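Local structure of protein K7 (3JRV) at residues 60-73 / 96-108. The protein blocks host antiviral signalling as a Bcl-2-like virulence factor that binds the RNA helicase DDX3 and prevents interferon-inducing IRF3 activation and NF-kappa-B activation. Numbering follows the deposited sequence.
Sequences FDDVAIRYYGIDKI and ESLFATIGICAKI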
ATOM      1  N   PHE A  60      -3.098   8.628  -1.002  1.00  8.95           N
ATOM      2  CA  PHE A  60      -4.095   7.833  -0.254  1.00  8.04           C
ATOM      3  C   PHE A  60      -3.786   7.912   1.258  1.00  7.46           C
ATOM      4  O   PHE A  60      -4.666   7.609   2.069  1.00  9.12           O
ATOM      5  CB  PHE A  60      -4.141   6.376  -0.688  1.00  8.51           C
ATOM      6  CG  PHE A  60      -4.643   6.167  -2.107  1.00  7.00           C
ATOM      7  CD1 PHE A  60      -5.213   7.223  -2.839  1.00  9.32           C
ATOM      8  CD2 PHE A  60      -4.508   4.914  -2.683  1.00  7.20           C
ATOM      9  CE1 PHE A  60      -5.707   7.022  -4.153  1.00 11.10           C
ATOM     10  CE2 PHE A  60      -4.933   4.675  -3.993  1.00  9.71           C
ATOM     11  CZ  PHE A  60      -5.568   5.742  -4.724  1.00  9.84           C
ATOM     12  N   ASP A  61      -2.593   8.378   1.627  1.00  9.94           N
ATOM     13  CA  ASP A  61      -2.333   8.671   3.049  1.00  8.76           C
ATOM     14  C   ASP A  61      -3.387   9.688   3.565  1.00 10.91           C
ATOM     15  O   ASP A  61      -3.922   9.516   4.673  1.00 11.28           O
ATOM     16  CB  ASP A  61      -0.923   9.243   3.270  1.00 13.20           C
ATOM     17  CG  ASP A  61       0.213   8.209   3.045  1.00 14.95           C
ATOM     18  OD1 ASP A  61      -0.015   7.066   2.582  1.00 15.79           O
ATOM     19  OD2 ASP A  61       1.361   8.572   3.403  1.00 24.11           O
ATOM     20  N   ASP A  62      -3.608  10.761   2.801  1.00 12.11           N
ATOM     21  CA  ASP A  62      -4.583  11.807   3.135  1.00 12.54           C
ATOM     22  C   ASP A  62      -5.985  11.241   3.129  1.00 12.33           C
ATOM     23  O   ASP A  62      -6.811  11.676   3.930  1.00 14.15           O
ATOM     24  CB  ASP A  62      -4.581  12.971   2.141  1.00 13.72           C
ATOM     25  CG  ASP A  62      -3.311  13.786   2.177  1.00 20.60           C
ATOM     26  OD1 ASP A  62      -2.508  13.583   3.121  1.00 23.65           O
ATOM     27  OD2 ASP A  62      -3.096  14.591   1.214  1.00 25.55           O
ATOM     28  N   VAL A  63      -6.273  10.322   2.204  1.00 10.87           N
ATOM     29  CA  VAL A  63      -7.616   9.731   2.170  1.00 10.24           C
ATOM     30  C   VAL A  63      -7.869   8.953   3.445  1.00 11.14           C
ATOM     31  O   VAL A  63      -8.951   9.037   4.032  1.00 13.18           O
ATOM     32  CB  VAL A  63      -7.834   8.773   0.965  1.00  9.83           C
ATOM     33  CG1 VAL A  63      -9.192   8.031   1.104  1.00 13.50           C
ATOM     34  CG2 VAL A  63      -7.687   9.524  -0.374  1.00 13.61           C
ATOM     35  N   ALA A  64      -6.852   8.228   3.911  1.00 10.90           N
ATOM     36  CA  ALA A  64      -6.989   7.468   5.158  1.00 11.17           C
ATOM     37  C   ALA A  64      -7.208   8.403   6.334  1.00 12.21           C
ATOM     38  O   ALA A  64      -8.070   8.145   7.195  1.00 13.54           O
ATOM     39  CB  ALA A  64      -5.756   6.588   5.393  1.00 10.97           C
ATOM     40  N   ILE A  65      -6.459   9.506   6.366  1.00 11.34           N
ATOM     41  CA  ILE A  65      -6.664  10.500   7.430  1.00 14.78           C
ATOM     42  C   ILE A  65      -8.067  11.113   7.411  1.00 15.16           C
ATOM     43  O   ILE A  65      -8.744  11.219   8.465  1.00 18.08           O
ATOM     44  CB  ILE A  65      -5.616  11.625   7.342  1.00 17.61           C
ATOM     45  CG1 ILE A  65      -4.236  11.084   7.685  1.00 15.94           C
ATOM     46  CG2 ILE A  65      -6.025  12.832   8.248  1.00 18.94           C
ATOM     47  CD1 ILE A  65      -3.114  12.077   7.248  1.00 18.42           C
ATOM     48  N   ARG A  66      -8.533  11.500   6.224  1.00 15.53           N
ATOM     49  CA  ARG A  66      -9.913  11.998   6.099  1.00 17.59           C
ATOM     50  C   ARG A  66     -10.919  10.974   6.604  1.00 18.11           C
ATOM     51  O   ARG A  66     -11.921  11.357   7.236  1.00 20.83           O
ATOM     52  CB  ARG A  66     -10.255  12.329   4.647  1.00 19.66           C
ATOM     53  CG  ARG A  66      -9.866  13.681   4.112  1.00 26.52           C
ATOM     54  CD  ARG A  66     -10.306  13.821   2.631  1.00 29.49           C
ATOM     55  NE  ARG A  66      -9.328  14.606   1.887  1.00 34.00           N
ATOM     56  CZ  ARG A  66      -8.415  14.125   1.046  1.00 38.49           C
ATOM     57  NH1 ARG A  66      -8.439  12.855   0.645  1.00 38.28           N
ATOM     58  NH2 ARG A  66      -7.532  14.962   0.509  1.00 43.51           N
ATOM     59  N   TYR A  67     -10.688   9.691   6.301  1.00 17.18           N
ATOM     60  CA  TYR A  67     -11.694   8.616   6.473  1.00 17.17           C
ATOM     61  C   TYR A  67     -11.768   8.219   7.948  1.00 18.31           C
ATOM     62  O   TYR A  67     -12.871   8.069   8.503  1.00 21.05           O
ATOM     63  CB  TYR A  67     -11.283   7.407   5.621  1.00 15.30           C
ATOM     64  CG  TYR A  67     -12.285   6.256   5.551  1.00 17.76           C
ATOM     65  CD1 TYR A  67     -13.403   6.348   4.745  1.00 21.97           C
ATOM     66  CD2 TYR A  67     -12.125   5.120   6.331  1.00 23.31           C
ATOM     67  CE1 TYR A  67     -14.335   5.300   4.692  1.00 26.48           C
ATOM     68  CE2 TYR A  67     -13.018   4.053   6.256  1.00 27.85           C
ATOM     69  CZ  TYR A  67     -14.128   4.161   5.456  1.00 27.76           C
ATOM     70  OH  TYR A  67     -14.996   3.088   5.382  1.00 34.25           O
ATOM     71  N   TYR A  68     -10.595   8.078   8.579  1.00 18.49           N
ATOM     72  CA  TYR A  68     -10.456   7.500   9.929  1.00 19.70           C
ATOM     73  C   TYR A  68     -10.199   8.558  11.002  1.00 18.00           C
ATOM     74  O   TYR A  68     -10.615   8.371  12.161  1.00 18.92           O
ATOM     75  CB  TYR A  68      -9.301   6.499   9.957  1.00 20.70           C
ATOM     76  CG  TYR A  68      -9.650   5.168   9.334  1.00 26.25           C
ATOM     77  CD1 TYR A  68     -10.731   4.432   9.830  1.00 32.43           C
ATOM     78  CD2 TYR A  68      -8.959   4.690   8.220  1.00 28.96           C
ATOM     79  CE1 TYR A  68     -11.089   3.237   9.272  1.00 36.55           C
ATOM     80  CE2 TYR A  68      -9.310   3.464   7.647  1.00 35.95           C
ATOM     81  CZ  TYR A  68     -10.368   2.750   8.200  1.00 39.31           C
ATOM     82  OH  TYR A  68     -10.768   1.537   7.694  1.00 44.35           O
ATOM     83  N   GLY A  69      -9.507   9.639  10.622  1.00 18.27           N
ATOM     84  CA  GLY A  69      -8.922  10.603  11.578  1.00 17.34           C
ATOM     85  C   GLY A  69      -7.621  10.098  12.174  1.00 16.75           C
ATOM     86  O   GLY A  69      -7.371   8.888  12.172  1.00 17.87           O
ATOM     87  N   ILE A  70      -6.754  11.011  12.625  1.00 17.78           N
ATOM     88  CA  ILE A  70      -5.376  10.619  12.923  1.00 18.48           C
ATOM     89  C   ILE A  70      -5.302   9.777  14.198  1.00 19.58           C
ATOM     90  O   ILE A  70      -4.508   8.846  14.258  1.00 20.03           O
ATOM     91  CB  ILE A  70      -4.396  11.816  12.946  1.00 21.08           C
ATOM     92  CG1 ILE A  70      -2.920  11.354  13.052  1.00 21.59           C
ATOM     93  CG2 ILE A  70      -4.800  12.797  14.038  1.00 22.02           C
ATOM     94  CD1 ILE A  70      -2.362  10.610  11.825  1.00 23.97           C
ATOM     95  N   ASP A  71      -6.201  10.018  15.150  1.00 20.54           N
ATOM     96  CA  ASP A  71      -6.221   9.182  16.345  1.00 21.64           C
ATOM     97  C   ASP A  71      -6.553   7.717  16.050  1.00 22.41           C
ATOM     98  O   ASP A  71      -5.909   6.813  16.599  1.00 23.44           O
ATOM     99  CB  ASP A  71      -7.165   9.768  17.423  1.00 23.48           C
ATOM    100  CG  ASP A  71      -6.669  11.096  17.990  1.00 28.31           C
ATOM    101  OD1 ASP A  71      -5.431  11.331  18.037  1.00 29.87           O
ATOM    102  OD2 ASP A  71      -7.533  11.865  18.475  1.00 35.84           O
ATOM    103  N   LYS A  72      -7.551   7.480  15.187  1.00 20.52           N
ATOM    104  CA  LYS A  72      -7.955   6.126  14.851  1.00 21.77           C
ATOM    105  C   LYS A  72      -6.846   5.491  14.020  1.00 21.61           C
ATOM    106  O   LYS A  72      -6.541   4.294  14.152  1.00 20.86           O
ATOM    107  CB  LYS A  72      -9.304   6.138  14.110  1.00 22.37           C
ATOM    108  CG  LYS A  72      -9.804   4.747  13.675  1.00 24.42           C
ATOM    109  CD  LYS A  72     -10.195   3.884  14.871  1.00 31.43           C
ATOM    110  CE  LYS A  72     -10.788   2.558  14.422  1.00 43.08           C
ATOM    111  NZ  LYS A  72     -12.115   2.691  13.737  1.00 48.27           N
ATOM    112  N   ILE A  73      -6.241   6.283  13.131  1.00 20.39           N
ATOM    113  CA  ILE A  73      -5.079   5.757  12.418  1.00 20.94           C
ATOM    114  C   ILE A  73      -4.004   5.237  13.357  1.00 22.03           C
ATOM    115  O   ILE A  73      -3.510   4.126  13.183  1.00 23.06           O
ATOM    116  CB  ILE A  73      -4.490   6.764  11.417  1.00 19.33           C
ATOM    117  CG1 ILE A  73      -5.433   6.863  10.226  1.00 22.32           C
ATOM    118  CG2 ILE A  73      -3.077   6.325  10.998  1.00 21.59           C
ATOM    119  CD1 ILE A  73      -5.096   8.000   9.280  1.00 25.02           C
ATOM    120  N   GLU A  96     -13.809   5.079  -1.508  1.00 10.51           N
ATOM    121  CA  GLU A  96     -13.162   5.805  -0.417  1.00 10.70           C
ATOM    122  C   GLU A  96     -12.565   4.811   0.584  1.00 10.28           C
ATOM    123  O   GLU A  96     -11.419   4.999   1.043  1.00 11.00           O
ATOM    124  CB  GLU A  96     -14.103   6.752   0.337  1.00 13.51           C
ATOM    125  CG  GLU A  96     -13.342   7.679   1.316  1.00 20.57           C
ATOM    126  CD  GLU A  96     -14.252   8.714   2.048  1.00 34.01           C
ATOM    127  OE1 GLU A  96     -15.498   8.531   2.027  1.00 38.13           O
ATOM    128  OE2 GLU A  96     -13.723   9.687   2.668  1.00 37.25           O
ATOM    129  N   SER A  97     -13.327   3.771   0.909  1.00 10.48           N
ATOM    130  CA  SER A  97     -12.861   2.741   1.841  0.70 12.11           C
ATOM    131  C   SER A  97     -11.633   2.021   1.266  1.00 11.26           C
ATOM    132  O   SER A  97     -10.666   1.733   1.989  1.00 10.74           O
ATOM    133  CB  SER A  97     -13.981   1.733   2.153  0.70 13.25           C
ATOM    134  OG  SER A  97     -13.539   0.887   3.183  0.70 22.57           O
ATOM    135  N   LEU A  98     -11.650   1.759  -0.042  1.00  9.20           N
ATOM    136  CA  LEU A  98     -10.535   1.057  -0.670  1.00  8.43           C
ATOM    137  C   LEU A  98      -9.270   1.930  -0.545  1.00  8.62           C
ATOM    138  O   LEU A  98      -8.174   1.420  -0.188  1.00  8.46           O
ATOM    139  CB  LEU A  98     -10.881   0.772  -2.143  1.00  8.25           C
ATOM    140  CG  LEU A  98      -9.715   0.222  -3.003  1.00  7.97           C
ATOM    141  CD1 LEU A  98      -9.280  -1.150  -2.433  1.00 12.90           C
ATOM    142  CD2 LEU A  98     -10.218   0.085  -4.458  1.00 11.80           C
ATOM    143  N   PHE A  99      -9.380   3.199  -0.945  1.00  7.57           N
ATOM    144  CA  PHE A  99      -8.206   4.096  -0.933  1.00  7.67           C
ATOM    145  C   PHE A  99      -7.716   4.323   0.487  1.00  7.85           C
ATOM    146  O   PHE A  99      -6.503   4.373   0.725  1.00  9.30           O
ATOM    147  CB  PHE A  99      -8.428   5.431  -1.658  1.00  9.05           C
ATOM    148  CG  PHE A  99      -8.751   5.308  -3.127  1.00  6.91           C
ATOM    149  CD1 PHE A  99      -8.680   4.086  -3.788  1.00  7.68           C
ATOM    150  CD2 PHE A  99      -9.072   6.458  -3.848  1.00 10.27           C
ATOM    151  CE1 PHE A  99      -8.989   3.997  -5.194  1.00  9.84           C
ATOM    152  CE2 PHE A  99      -9.391   6.391  -5.249  1.00  9.98           C
ATOM    153  CZ  PHE A  99      -9.311   5.166  -5.911  1.00 10.76           C
ATOM    154  N   ALA A 100      -8.642   4.466   1.439  1.00  8.13           N
ATOM    155  CA  ALA A 100      -8.252   4.589   2.862  1.00  8.49           C
ATOM    156  C   ALA A 100      -7.503   3.352   3.313  1.00  9.10           C
ATOM    157  O   ALA A 100      -6.547   3.453   4.092  1.00  9.65           O
ATOM    158  CB  ALA A 100      -9.483   4.778   3.718  1.00  8.06           C
ATOM    159  N   THR A 101      -7.920   2.180   2.851  1.00  8.79           N
ATOM    160  CA  THR A 101      -7.322   0.920   3.326  1.00  8.92           C
ATOM    161  C   THR A 101      -5.903   0.811   2.753  1.00  8.94           C
ATOM    162  O   THR A 101      -4.972   0.418   3.457  1.00 10.75           O
ATOM    163  CB  THR A 101      -8.158  -0.308   2.899  1.00 10.56           C
ATOM    164  OG1 THR A 101      -9.458  -0.199   3.484  1.00 12.81           O
ATOM    165  CG2 THR A 101      -7.550  -1.667   3.360  1.00 11.36           C
ATOM    166  N   ILE A 102      -5.728   1.133   1.471  1.00  8.76           N
ATOM    167  CA  ILE A 102      -4.368   1.182   0.920  1.00  8.73           C
ATOM    168  C   ILE A 102      -3.501   2.188   1.689  1.00  8.76           C
ATOM    169  O   ILE A 102      -2.320   1.898   1.987  1.00  9.79           O
ATOM    170  CB  ILE A 102      -4.416   1.510  -0.615  1.00  7.85           C
ATOM    171  CG1 ILE A 102      -5.138   0.359  -1.320  1.00 10.57           C
ATOM    172  CG2 ILE A 102      -2.992   1.743  -1.156  1.00 11.47           C
ATOM    173  CD1 ILE A 102      -5.543   0.720  -2.754  1.00 13.57           C
ATOM    174  N   GLY A 103      -4.045   3.380   1.954  1.00  9.20           N
ATOM    175  CA  GLY A 103      -3.372   4.403   2.766  1.00  7.94           C
ATOM    176  C   GLY A 103      -2.954   3.847   4.121  1.00  8.52           C
ATOM    177  O   GLY A 103      -1.828   4.151   4.587  1.00  9.29           O
ATOM    178  N   ILE A 104      -3.856   3.117   4.787  1.00  8.95           N
ATOM    179  CA  ILE A 104      -3.573   2.547   6.118  1.00  9.96           C
ATOM    180  C   ILE A 104      -2.469   1.521   6.036  1.00 10.05           C
ATOM    181  O   ILE A 104      -1.574   1.513   6.886  1.00  9.26           O
ATOM    182  CB  ILE A 104      -4.883   1.935   6.796  1.00 10.95           C
ATOM    183  CG1 ILE A 104      -5.756   3.091   7.241  1.00 17.54           C
ATOM    184  CG2 ILE A 104      -4.481   0.988   7.948  1.00 18.28           C
ATOM    185  CD1 ILE A 104      -5.322   3.646   8.591  1.00 27.53           C
ATOM    186  N   CYS A 105      -2.524   0.666   5.010  1.00  9.26           N
ATOM    187  CA  CYS A 105      -1.461  -0.327   4.843  1.00 10.21           C
ATOM    188  C   CYS A 105      -0.119   0.390   4.680  1.00  8.91           C
ATOM    189  O   CYS A 105       0.891  -0.065   5.255  1.00  8.23           O
ATOM    190  CB  CYS A 105      -1.730  -1.229   3.644  1.00  9.56           C
ATOM    191  SG  CYS A 105      -3.056  -2.384   3.948  1.00 13.97           S
ATOM    192  N   ALA A 106      -0.085   1.468   3.892  1.00  7.93           N
ATOM    193  CA  ALA A 106       1.179   2.215   3.690  1.00  8.18           C
ATOM    194  C   ALA A 106       1.632   2.822   5.017  1.00  8.60           C
ATOM    195  O   ALA A 106       2.838   2.842   5.322  1.00  9.67           O
ATOM    196  CB  ALA A 106       0.995   3.320   2.662  1.00 10.66           C
ATOM    197  N   LYS A 107       0.696   3.394   5.777  1.00  8.59           N
ATOM    198  CA  LYS A 107       1.075   3.975   7.078  1.00  8.27           C
ATOM    199  C   LYS A 107       1.661   2.912   7.979  1.00  8.20           C
ATOM    200  O   LYS A 107       2.605   3.214   8.745  1.00 11.13           O
ATOM    201  CB  LYS A 107      -0.101   4.705   7.743  1.00 10.71           C
ATOM    202  CG  LYS A 107      -0.425   6.002   7.008  1.00 19.52           C
ATOM    203  CD  LYS A 107       0.494   7.169   7.370  1.00 32.14           C
ATOM    204  CE  LYS A 107      -0.168   8.115   8.373  1.00 38.25           C
ATOM    205  NZ  LYS A 107       0.173   9.548   8.081  1.00 43.26           N
ATOM    206  N   ILE A 108       1.091   1.711   7.963  1.00  8.61           N
ATOM    207  CA  ILE A 108       1.555   0.650   8.858  1.00  8.62           C
ATOM    208  C   ILE A 108       2.988   0.245   8.447  1.00  9.66           C
ATOM    209  O   ILE A 108       3.868   0.157   9.296  1.00  9.40           O
ATOM    210  CB  ILE A 108       0.658  -0.576   8.793  1.00  9.73           C
ATOM    211  CG1 ILE A 108      -0.695  -0.245   9.452  1.00 10.18           C
ATOM    212  CG2 ILE A 108       1.324  -1.790   9.462  1.00 11.25           C
ATOM    213  CD1 ILE A 108      -1.770  -1.233   9.070  1.00 12.56           C
TER
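The carbonyl oxygen of Phe60 accepts the helical hydrogen bond from Ala64 N (2.9 Å from Phe60 O), and the same Phe60 O in addition meets Gly103 CA of the facing helix in a weak CA-H...O contact at 3.5 Å. Because Gly103 has no side chain, the backbones can meet here. Their short axes come within 7.2 Å and cross at -110°, and Ala64 CA lies only 3.9 Å from Ala100 CA. The Ala100 methyl is a knob in a hole lined by Val63, Ala64, Tyr67 and Tyr68. Tyr67 leans on this methyl, its CG 3.7 Å from Ala100 CB, because chi1 of -173° turns the ring away from its own backbone N; its CD1 meets the aliphatic CG of Glu96.

Phe60 and Phe99 form an offset stack with ring centroids 4.2 Å apart and planes inclined by 11°. Phe99 CB also sits over that face of Phe60 in a CH-pi contact, whereas Ile102 CG2 abuts the ring edge in plane. Beyond Ala64, the Ile104 side chain crosses that of Tyr68 at about a right angle, its CG1 3.6 Å from Tyr68 CE2, and extends CD1 to Ile73 CG1, which carries the contact past the turn at Gly69 to the start of helix 70-80. Within 96-108, Thr101 OG1 donates a hydrogen bond to Ser97 O at 2.7 Å, satisfying a buried hydroxyl, and Thr101 N approaches that oxygen from the opposite face.

In this all-helical Bcl-2-like fold, helix 60-68 lies steeply across the 96-108 part of helix 95-114, whose Cys105 packs on an aromatic side chain of the bound peptide. Helix 134-148 brings Leu140 against both Phe60 and Phe99, helix 26-42 supplies Arg37 to a salt bridge with Asp61, and helix 70-80 closes over Tyr68 and Ile104 with Ile76.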